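PDB 5YJE: protein HIRA from Homo sapiens, which cooperates with ASF1A in replication-independent chromatin assembly and is required for the periodic repression of histone genes during the cell cycle. Local coordinates for residues Thr90-Arg95 with Val106-Glu111; Arg95-Ala100 with Ser133-Leu138; Arg113-Phe118 with Ser127-Pro132. All coordinates share one frame; numbering follows the deposited sequence.

Interaction 1: residues Thr90-Arg95 with Val106-Glu111; sequences TVLTSR and VCVACE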
loop_
_atom_site.group_PDB
_atom_site.type_symbol
_atom_site.label_atom_id
_atom_site.label_comp_id
_atom_site.label_asym_id
_atom_site.label_seq_id
_atom_site.Cartn_x
_atom_site.Cartn_y
_atom_site.Cartn_z
ATOM N N THR B 90 -26.848 13.249 17.438
ATOM C CA THR B 90 -26.900 11.852 17.040
ATOM C C THR B 90 -26.633 11.041 18.295
ATOM O O THR B 90 -26.246 11.592 19.335
ATOM C CB THR B 90 -25.889 11.523 15.909
ATOM O OG1 THR B 90 -26.207 10.258 15.346
ATOM C CG2 THR B 90 -24.425 11.441 16.402
ATOM N N VAL B 91 -26.842 9.727 18.187
ATOM C CA VAL B 91 -26.582 8.809 19.289
ATOM C C VAL B 91 -25.593 7.736 18.847
ATOM O O VAL B 91 -25.490 7.382 17.667
ATOM C CB VAL B 91 -27.871 8.153 19.825
ATOM C CG1 VAL B 91 -28.764 9.201 20.472
ATOM C CG2 VAL B 91 -28.599 7.456 18.718
ATOM N N LEU B 92 -24.867 7.213 19.825
ATOM C CA LEU B 92 -23.942 6.110 19.651
ATOM C C LEU B 92 -24.282 5.072 20.708
ATOM O O LEU B 92 -24.938 5.380 21.703
ATOM C CB LEU B 92 -22.471 6.579 19.781
ATOM C CG LEU B 92 -22.086 7.434 18.567
ATOM C CD1 LEU B 92 -22.275 8.907 18.816
ATOM C CD2 LEU B 92 -20.684 7.107 18.041
ATOM N N THR B 93 -23.854 3.833 20.481
ATOM C CA THR B 93 -24.186 2.736 21.383
ATOM C C THR B 93 -23.069 2.410 22.362
ATOM O O THR B 93 -23.143 1.373 23.026
ATOM C CB THR B 93 -24.570 1.467 20.585
ATOM O OG1 THR B 93 -23.491 1.066 19.730
ATOM C CG2 THR B 93 -25.809 1.714 19.738
ATOM N N SER B 94 -22.027 3.245 22.456
ATOM C CA SER B 94 -21.008 3.083 23.488
ATOM C C SER B 94 -20.550 4.455 23.962
ATOM O O SER B 94 -20.787 5.474 23.306
ATOM C CB SER B 94 -19.804 2.243 23.012
ATOM O OG SER B 94 -19.297 2.726 21.797
ATOM N N ARG B 95 -19.910 4.471 25.131
ATOM C CA ARG B 95 -19.461 5.735 25.710
ATOM C C ARG B 95 -18.416 6.413 24.826
ATOM O O ARG B 95 -17.465 5.782 24.362
ATOM C CB ARG B 95 -18.898 5.505 27.111
ATOM C CG ARG B 95 -19.844 4.731 27.992
ATOM C CD ARG B 95 -19.990 5.333 29.383
ATOM N NE ARG B 95 -18.852 5.100 30.270
ATOM C CZ ARG B 95 -18.496 3.907 30.734
ATOM N NH1 ARG B 95 -17.465 3.793 31.561
ATOM N NH2 ARG B 95 -19.157 2.821 30.355
ATOM N N VAL B 106 -16.642 15.642 12.032
ATOM C CA VAL B 106 -16.577 15.509 13.476
ATOM C C VAL B 106 -16.371 14.032 13.725
ATOM O O VAL B 106 -17.080 13.207 13.147
ATOM C CB VAL B 106 -17.871 15.998 14.165
ATOM C CG1 VAL B 106 -17.877 15.595 15.622
ATOM C CG2 VAL B 106 -18.044 17.493 14.015
ATOM N N CYS B 107 -15.415 13.677 14.554
ATOM C CA CYS B 107 -15.236 12.264 14.827
ATOM C C CYS B 107 -15.143 12.054 16.319
ATOM O O CYS B 107 -14.762 12.957 17.067
ATOM C CB CYS B 107 -14.001 11.704 14.122
ATOM S SG CYS B 107 -12.606 12.717 14.412
ATOM N N VAL B 108 -15.529 10.856 16.746
ATOM C CA VAL B 108 -15.555 10.504 18.155
ATOM C C VAL B 108 -14.880 9.158 18.306
ATOM O O VAL B 108 -15.015 8.279 17.445
ATOM C CB VAL B 108 -16.989 10.464 18.754
ATOM C CG1 VAL B 108 -17.607 11.876 18.819
ATOM C CG2 VAL B 108 -17.864 9.535 17.982
ATOM N N ALA B 109 -14.153 8.999 19.403
ATOM C CA ALA B 109 -13.615 7.704 19.769
ATOM C C ALA B 109 -14.292 7.248 21.052
ATOM O O ALA B 109 -14.456 8.032 21.997
ATOM C CB ALA B 109 -12.087 7.743 19.918
ATOM N N CYS B 110 -14.675 5.971 21.043
ATOM C CA CYS B 110 -15.536 5.317 22.005
ATOM C C CYS B 110 -14.830 4.100 22.573
ATOM O O CYS B 110 -13.978 3.485 21.917
ATOM C CB CYS B 110 -16.871 4.857 21.362
ATOM S SG CYS B 110 -17.804 6.161 20.510
ATOM N N GLU B 111 -15.253 3.733 23.786
ATOM C CA GLU B 111 -14.865 2.474 24.412
ATOM C C GLU B 111 -15.116 1.314 23.461
ATOM O O GLU B 111 -15.943 1.433 22.545
ATOM C CB GLU B 111 -15.633 2.249 25.711
ATOM C CG GLU B 111 -15.454 3.337 26.748
ATOM C CD GLU B 111 -16.247 3.041 28.009
ATOM O OE1 GLU B 111 -17.418 2.602 27.891
ATOM O OE2 GLU B 111 -15.695 3.222 29.116
#

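Interaction 2: residues Arg95-Ala100 with Ser133-Leu138; sequences RILTAA and SPISTL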
loop_
_atom_site.group_PDB
_atom_site.type_symbol
_atom_site.label_atom_id
_atom_site.label_comp_id
_atom_site.label_asym_id
_atom_site.label_seq_id
_atom_site.Cartn_x
_atom_site.Cartn_y
_atom_site.Cartn_z
ATOM N N ARG B 95 -19.910 4.471 25.131
ATOM C CA ARG B 95 -19.461 5.735 25.710
ATOM C C ARG B 95 -18.416 6.413 24.826
ATOM O O ARG B 95 -17.465 5.782 24.362
ATOM C CB ARG B 95 -18.898 5.505 27.111
ATOM C CG ARG B 95 -19.844 4.731 27.992
ATOM C CD ARG B 95 -19.990 5.333 29.383
ATOM N NE ARG B 95 -18.852 5.100 30.270
ATOM C CZ ARG B 95 -18.496 3.907 30.734
ATOM N NH1 ARG B 95 -17.465 3.793 31.561
ATOM N NH2 ARG B 95 -19.157 2.821 30.355
ATOM N N ILE B 96 -18.613 7.703 24.587
ATOM C CA ILE B 96 -17.642 8.520 23.870
ATOM C C ILE B 96 -16.549 8.975 24.836
ATOM O O ILE B 96 -16.832 9.605 25.862
ATOM C CB ILE B 96 -18.326 9.718 23.199
ATOM C CG1 ILE B 96 -19.369 9.208 22.197
ATOM C CG2 ILE B 96 -17.279 10.611 22.510
ATOM C CD1 ILE B 96 -20.436 10.222 21.821
ATOM N N LEU B 97 -15.295 8.648 24.503
ATOM C CA LEU B 97 -14.114 8.974 25.296
ATOM C C LEU B 97 -13.491 10.295 24.872
ATOM O O LEU B 97 -13.150 11.121 25.726
ATOM C CB LEU B 97 -13.081 7.854 25.188
ATOM C CG LEU B 97 -13.464 6.531 25.833
ATOM C CD1 LEU B 97 -12.415 5.410 25.564
ATOM C CD2 LEU B 97 -13.683 6.771 27.342
ATOM N N THR B 98 -13.329 10.527 23.568
ATOM C CA THR B 98 -12.837 11.842 23.163
ATOM C C THR B 98 -13.415 12.160 21.798
ATOM O O THR B 98 -14.118 11.350 21.198
ATOM C CB THR B 98 -11.284 11.932 23.170
ATOM O OG1 THR B 98 -10.879 13.256 22.807
ATOM C CG2 THR B 98 -10.613 10.966 22.172
ATOM N N ALA B 99 -13.089 13.344 21.293
ATOM C CA ALA B 99 -13.687 13.803 20.052
ATOM C C ALA B 99 -12.784 14.850 19.418
ATOM O O ALA B 99 -11.955 15.465 20.087
ATOM C CB ALA B 99 -15.096 14.366 20.300
ATOM N N ALA B 100 -12.950 15.039 18.108
ATOM C CA ALA B 100 -12.252 16.092 17.373
ATOM C C ALA B 100 -13.117 16.468 16.178
ATOM O O ALA B 100 -14.103 15.795 15.874
ATOM C CB ALA B 100 -10.844 15.652 16.941
ATOM N N SER B 133 -5.898 -0.598 19.277
ATOM C CA SER B 133 -5.817 -0.447 20.723
ATOM C C SER B 133 -6.640 0.780 21.093
ATOM O O SER B 133 -7.116 1.494 20.198
ATOM C CB SER B 133 -4.344 -0.324 21.191
ATOM O OG SER B 133 -3.763 0.906 20.847
ATOM N N PRO B 134 -6.862 1.042 22.396
ATOM C CA PRO B 134 -7.738 2.173 22.761
ATOM C C PRO B 134 -7.182 3.506 22.294
ATOM O O PRO B 134 -5.966 3.702 22.177
ATOM C CB PRO B 134 -7.810 2.114 24.296
ATOM C CG PRO B 134 -7.510 0.695 24.642
ATOM C CD PRO B 134 -6.504 0.231 23.576
ATOM N N ILE B 135 -8.103 4.418 21.996
ATOM C CA ILE B 135 -7.736 5.765 21.593
ATOM C C ILE B 135 -6.940 6.461 22.701
ATOM O O ILE B 135 -7.106 6.186 23.902
ATOM C CB ILE B 135 -8.995 6.582 21.248
ATOM C CG1 ILE B 135 -8.621 7.886 20.530
ATOM C CG2 ILE B 135 -9.877 6.824 22.558
ATOM C CD1 ILE B 135 -7.941 7.682 19.180
ATOM N N SER B 136 -6.064 7.371 22.286
ATOM C CA SER B 136 -5.457 8.354 23.173
ATOM C C SER B 136 -5.838 9.769 22.754
ATOM O O SER B 136 -6.434 10.492 23.546
ATOM C CB SER B 136 -3.921 8.181 23.217
ATOM O OG SER B 136 -3.343 9.005 24.228
ATOM N N THR B 137 -5.561 10.166 21.515
ATOM C CA THR B 137 -5.973 11.468 21.023
ATOM C C THR B 137 -6.454 11.379 19.580
ATOM O O THR B 137 -6.073 10.487 18.818
ATOM C CB THR B 137 -4.828 12.515 21.096
ATOM O OG1 THR B 137 -3.678 12.022 20.383
ATOM C CG2 THR B 137 -4.474 12.857 22.562
ATOM N N LEU B 138 -7.272 12.359 19.219
ATOM C CA LEU B 138 -7.808 12.545 17.888
ATOM C C LEU B 138 -7.456 13.934 17.395
ATOM O O LEU B 138 -7.458 14.897 18.163
ATOM C CB LEU B 138 -9.355 12.388 17.861
ATOM C CG LEU B 138 -9.969 10.998 17.974
ATOM C CD1 LEU B 138 -11.523 11.050 17.984
ATOM C CD2 LEU B 138 -9.453 10.098 16.832
HETATM O O HOH W 1 -8.202 14.029 21.589
#

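Interaction 3: residues Arg113-Phe118 with Ser127-Pro132; sequences RMLSVF and SPILLP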
loop_
_atom_site.group_PDB
_atom_site.type_symbol
_atom_site.label_atom_id
_atom_site.label_comp_id
_atom_site.label_asym_id
_atom_site.label_seq_id
_atom_site.Cartn_x
_atom_site.Cartn_y
_atom_site.Cartn_z
ATOM N N ARG B 113 -12.810 0.463 21.590
ATOM C CA ARG B 113 -11.804 0.804 20.583
ATOM C C ARG B 113 -12.440 1.181 19.252
ATOM O O ARG B 113 -11.951 0.789 18.180
ATOM C CB ARG B 113 -10.800 -0.341 20.397
ATOM C CG ARG B 113 -9.905 -0.597 21.599
ATOM C CD ARG B 113 -9.578 -2.079 21.763
ATOM N NE ARG B 113 -8.942 -2.611 20.584
ATOM C CZ ARG B 113 -9.085 -3.860 20.137
ATOM N NH1 ARG B 113 -9.857 -4.737 20.783
ATOM N NH2 ARG B 113 -8.453 -4.228 19.021
ATOM N N MET B 114 -13.553 1.921 19.312
ATOM C CA MET B 114 -14.297 2.238 18.099
ATOM C C MET B 114 -14.148 3.707 17.778
ATOM O O MET B 114 -14.157 4.544 18.673
ATOM C CB MET B 114 -15.792 1.926 18.209
ATOM C CG MET B 114 -16.173 0.482 18.485
ATOM S SD MET B 114 -15.550 -0.813 17.404
ATOM C CE MET B 114 -15.720 -0.174 15.748
ATOM N N LEU B 115 -14.062 4.016 16.496
ATOM C CA LEU B 115 -13.966 5.386 16.034
ATOM C C LEU B 115 -15.062 5.627 15.006
ATOM O O LEU B 115 -15.203 4.847 14.061
ATOM C CB LEU B 115 -12.576 5.639 15.448
ATOM C CG LEU B 115 -12.442 6.795 14.473
ATOM C CD1 LEU B 115 -12.563 8.112 15.201
ATOM C CD2 LEU B 115 -11.122 6.678 13.786
ATOM N N SER B 116 -15.854 6.684 15.194
ATOM C CA SER B 116 -16.938 7.001 14.271
ATOM C C SER B 116 -16.743 8.394 13.697
ATOM O O SER B 116 -16.260 9.305 14.369
ATOM C CB SER B 116 -18.311 6.894 14.940
ATOM O OG SER B 116 -18.557 5.566 15.390
ATOM N N VAL B 117 -17.089 8.545 12.430
ATOM C CA VAL B 117 -16.821 9.770 11.694
ATOM C C VAL B 117 -18.138 10.272 11.104
ATOM O O VAL B 117 -18.853 9.518 10.428
ATOM C CB VAL B 117 -15.745 9.543 10.610
ATOM C CG1 VAL B 117 -15.492 10.818 9.812
ATOM C CG2 VAL B 117 -14.443 9.015 11.265
ATOM N N PHE B 118 -18.450 11.539 11.375
ATOM C CA PHE B 118 -19.698 12.201 11.032
ATOM C C PHE B 118 -19.433 13.426 10.164
ATOM O O PHE B 118 -18.408 14.111 10.302
ATOM C CB PHE B 118 -20.470 12.618 12.291
ATOM C CG PHE B 118 -20.900 11.465 13.118
ATOM C CD1 PHE B 118 -20.095 10.982 14.133
ATOM C CD2 PHE B 118 -22.102 10.817 12.845
ATOM C CE1 PHE B 118 -20.487 9.880 14.881
ATOM C CE2 PHE B 118 -22.494 9.711 13.572
ATOM C CZ PHE B 118 -21.695 9.246 14.605
ATOM N N SER B 127 -18.772 3.202 8.544
ATOM C CA SER B 127 -18.945 2.255 9.628
ATOM C C SER B 127 -17.962 2.513 10.762
ATOM O O SER B 127 -16.890 3.062 10.538
ATOM C CB SER B 127 -18.776 0.833 9.089
ATOM O OG SER B 127 -19.709 0.609 8.063
ATOM N N PRO B 128 -18.291 2.145 11.992
ATOM C CA PRO B 128 -17.326 2.326 13.082
ATOM C C PRO B 128 -16.064 1.541 12.782
ATOM O O PRO B 128 -16.119 0.375 12.368
ATOM C CB PRO B 128 -18.066 1.779 14.309
ATOM C CG PRO B 128 -19.508 1.829 13.941
ATOM C CD PRO B 128 -19.568 1.563 12.465
ATOM N N ILE B 129 -14.924 2.215 12.956
ATOM C CA ILE B 129 -13.609 1.666 12.673
ATOM C C ILE B 129 -13.050 1.042 13.944
ATOM O O ILE B 129 -12.985 1.700 14.984
ATOM C CB ILE B 129 -12.684 2.769 12.145
ATOM C CG1 ILE B 129 -13.104 3.160 10.736
ATOM C CG2 ILE B 129 -11.176 2.407 12.273
ATOM C CD1 ILE B 129 -12.377 4.384 10.255
ATOM N N LEU B 130 -12.661 -0.230 13.871
ATOM C CA LEU B 130 -12.027 -0.888 15.000
ATOM C C LEU B 130 -10.564 -0.482 15.049
ATOM O O LEU B 130 -9.817 -0.723 14.090
ATOM C CB LEU B 130 -12.141 -2.400 14.888
ATOM C CG LEU B 130 -11.618 -3.109 16.143
ATOM C CD1 LEU B 130 -12.475 -2.759 17.354
ATOM C CD2 LEU B 130 -11.513 -4.633 15.943
ATOM N N LEU B 131 -10.164 0.140 16.132
ATOM C CA LEU B 131 -8.782 0.547 16.300
ATOM C C LEU B 131 -7.993 -0.597 16.910
ATOM O O LEU B 131 -8.550 -1.419 17.645
ATOM C CB LEU B 131 -8.688 1.766 17.209
ATOM C CG LEU B 131 -9.321 3.083 16.759
ATOM C CD1 LEU B 131 -9.348 4.094 17.936
ATOM C CD2 LEU B 131 -8.572 3.654 15.556
ATOM N N PRO B 132 -6.697 -0.688 16.605
ATOM C CA PRO B 132 -5.898 -1.807 17.142
ATOM C C PRO B 132 -5.710 -1.756 18.655
ATOM O O PRO B 132 -5.400 -2.791 19.259
ATOM C CB PRO B 132 -4.564 -1.672 16.401
ATOM C CG PRO B 132 -4.508 -0.204 15.984
ATOM C CD PRO B 132 -5.934 0.140 15.654
#

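Interaction 1: residues Thr90-Arg95 with Val106-Glu111
R95 and E111 hold together the ends of two segments belonging to successive sheets, through one backbone bond and one pair of opposite charges. The amide of E111 donates to R95 O at 3.1 Å (N-H...O angle 152°), coming in nearly in line with the C=O bond, and the same oxygen also receives a close CA-H contact from C110. Beyond the backbone, the R95 side chain travels over the E111 carboxylate. Its CB lies 3.4 Å from E111 OE1, and CG comes closer still, at 3.2 Å from that oxygen. The chain then bends at chi2 and chi3, which keeps CD and NE within 4.0 Å of OE1, and CZ comes equally near both oxygens. At the tip, NH2 of R95 forms the salt bridge to E111 OE1 at 3.0 Å. The oxygens of E111 come in over one face of the guanidinium, OE2 toward the rim, with the carboxylate turned steeply (71°) against it. No N-H points at OE1, so attraction between charges probably carries this pair. E111 meets it with a chain extended beyond CG. Nearer the strands, S94 OG leans on C110 CB at 3.3 Å, with chi1 at 51° placing the hydroxyl there. L92 CD2 packs against V108 CG2 (3.7 Å) and C110 SG (3.9 Å). The contact joins two successive four-stranded antiparallel sheets, consistent with neighbouring blades of a propeller-like fold: strand 86-92 ends the first, strand 105-110 lies between 96-101 and 114-119 in the second, and L79 of strand 74-83 packs on V108.

Interaction 2: residues Arg95-Ala100 with Ser133-Leu138
T98 OG1 and the backbone N of L138 share one water molecule, which lies 3.0 Å from each. The water accepts the L138 N-H, and it is the polar link between two strands that exchange no direct hydrogen bond. Chi1 of T98, at -178°, swings OG1 to the far side from its own nitrogen and out to the water. The methyl CG2 is thereby left to meet I135 CG1 at 4.0 Å, the two side chains crossing at about a right angle. The same methyl also approaches L138 CG. Farther toward the start of the strands, L97 CD1 and I135 CG2 pass in opposite directions at 4.2 Å, a loose touch. At the other end the gap narrows: A100 CB rests on L138 CB at 3.7 Å, the CA atoms of these two residues being 5.7 Å apart, while CD1 of L138 reaches back toward A99 CA and T98 O. Each strand carries a classic beta bulge, L97 and T98 both facing A109, and S136 and T137 both facing L148. The axes of strands 96-100 and 135-138 run nearly in parallel, 21° apart, with a closest approach of 6.5 Å. Each is the first, edge strand of its own sheet. Such side-by-side first strands, packed by side chains and unjoined by backbone bonds, are consistent with neighbouring blades of a beta propeller, the class to which this C-terminal part of HIRA is related.

Interaction 3: residues Arg113-Phe118 with Ser127-Pro132
L115 and I129 form the hydrogen-bonded pair of an antiparallel beta hairpin, whose strands 114-119 and 129-130 are the last two that this chain contributes to the sheet. I129 N gives a nearly straight bond to L115 O (2.9 Å, 175°), and L115 N returns one to I129 O. Next to it, M114 and L130 make the non-hydrogen-bonded pair, and L131 N closes the row on R113 O at 2.8 Å. R113 adopts a left-handed backbone conformation (phi 60°), as the first residue of a G1 beta bulge in which R113 and M114 both face C110.

The two faces of the hairpin are filled differently. On the one that carries L115 and I129, the facing CB atoms come only loosely together, and L115 sends CD2 along to L131 CD2 at 4.3 Å; W157 of strand 153-158 packs against both leucines. The other face is shaped by M114. Bent at chi2 and chi3, its chain curls over toward the partner strand, so the sulfur lies against the methyl CD1 of L130 (SD to CD1 3.6 Å) and the terminal methyl fills the notch beside the P128 ring. S116 OG flanks that ring from the next position along, while its polar partner is R124. L214 of the second subunit also packs on M114, and I129 and L130 pair with a strand of that subunit, carrying the sheet across the interface.

The guanidinium of R113 has its firmer partner in S173 O of the second subunit, bonded through NH2; weak bonds run from NE and NH2 to L131 O and from NH2 to P132 O. In the notch beside P128, the CE methyl of M114 lies 3.4 Å from P128 CB and equally near I129 O.

From the N terminus, strand 86-92 completes one sheet, and the chain passes through R95 into 96-101, the first strand of the next. Interaction 1 closes the short loop back from 105-110, tying the end of the earlier sheet to the second strand of the later one. Interaction 2 starts from the same R95 segment and closes a longer loop on 135-141, where a third sheet begins; it therefore crosses interaction 1. Interaction 3 lies wholly within that longer loop and follows interaction 1 in series, pairing the last two strands of the middle sheet. Together they join three consecutive sheets, and interactions 1 and 3 also touch the second subunit.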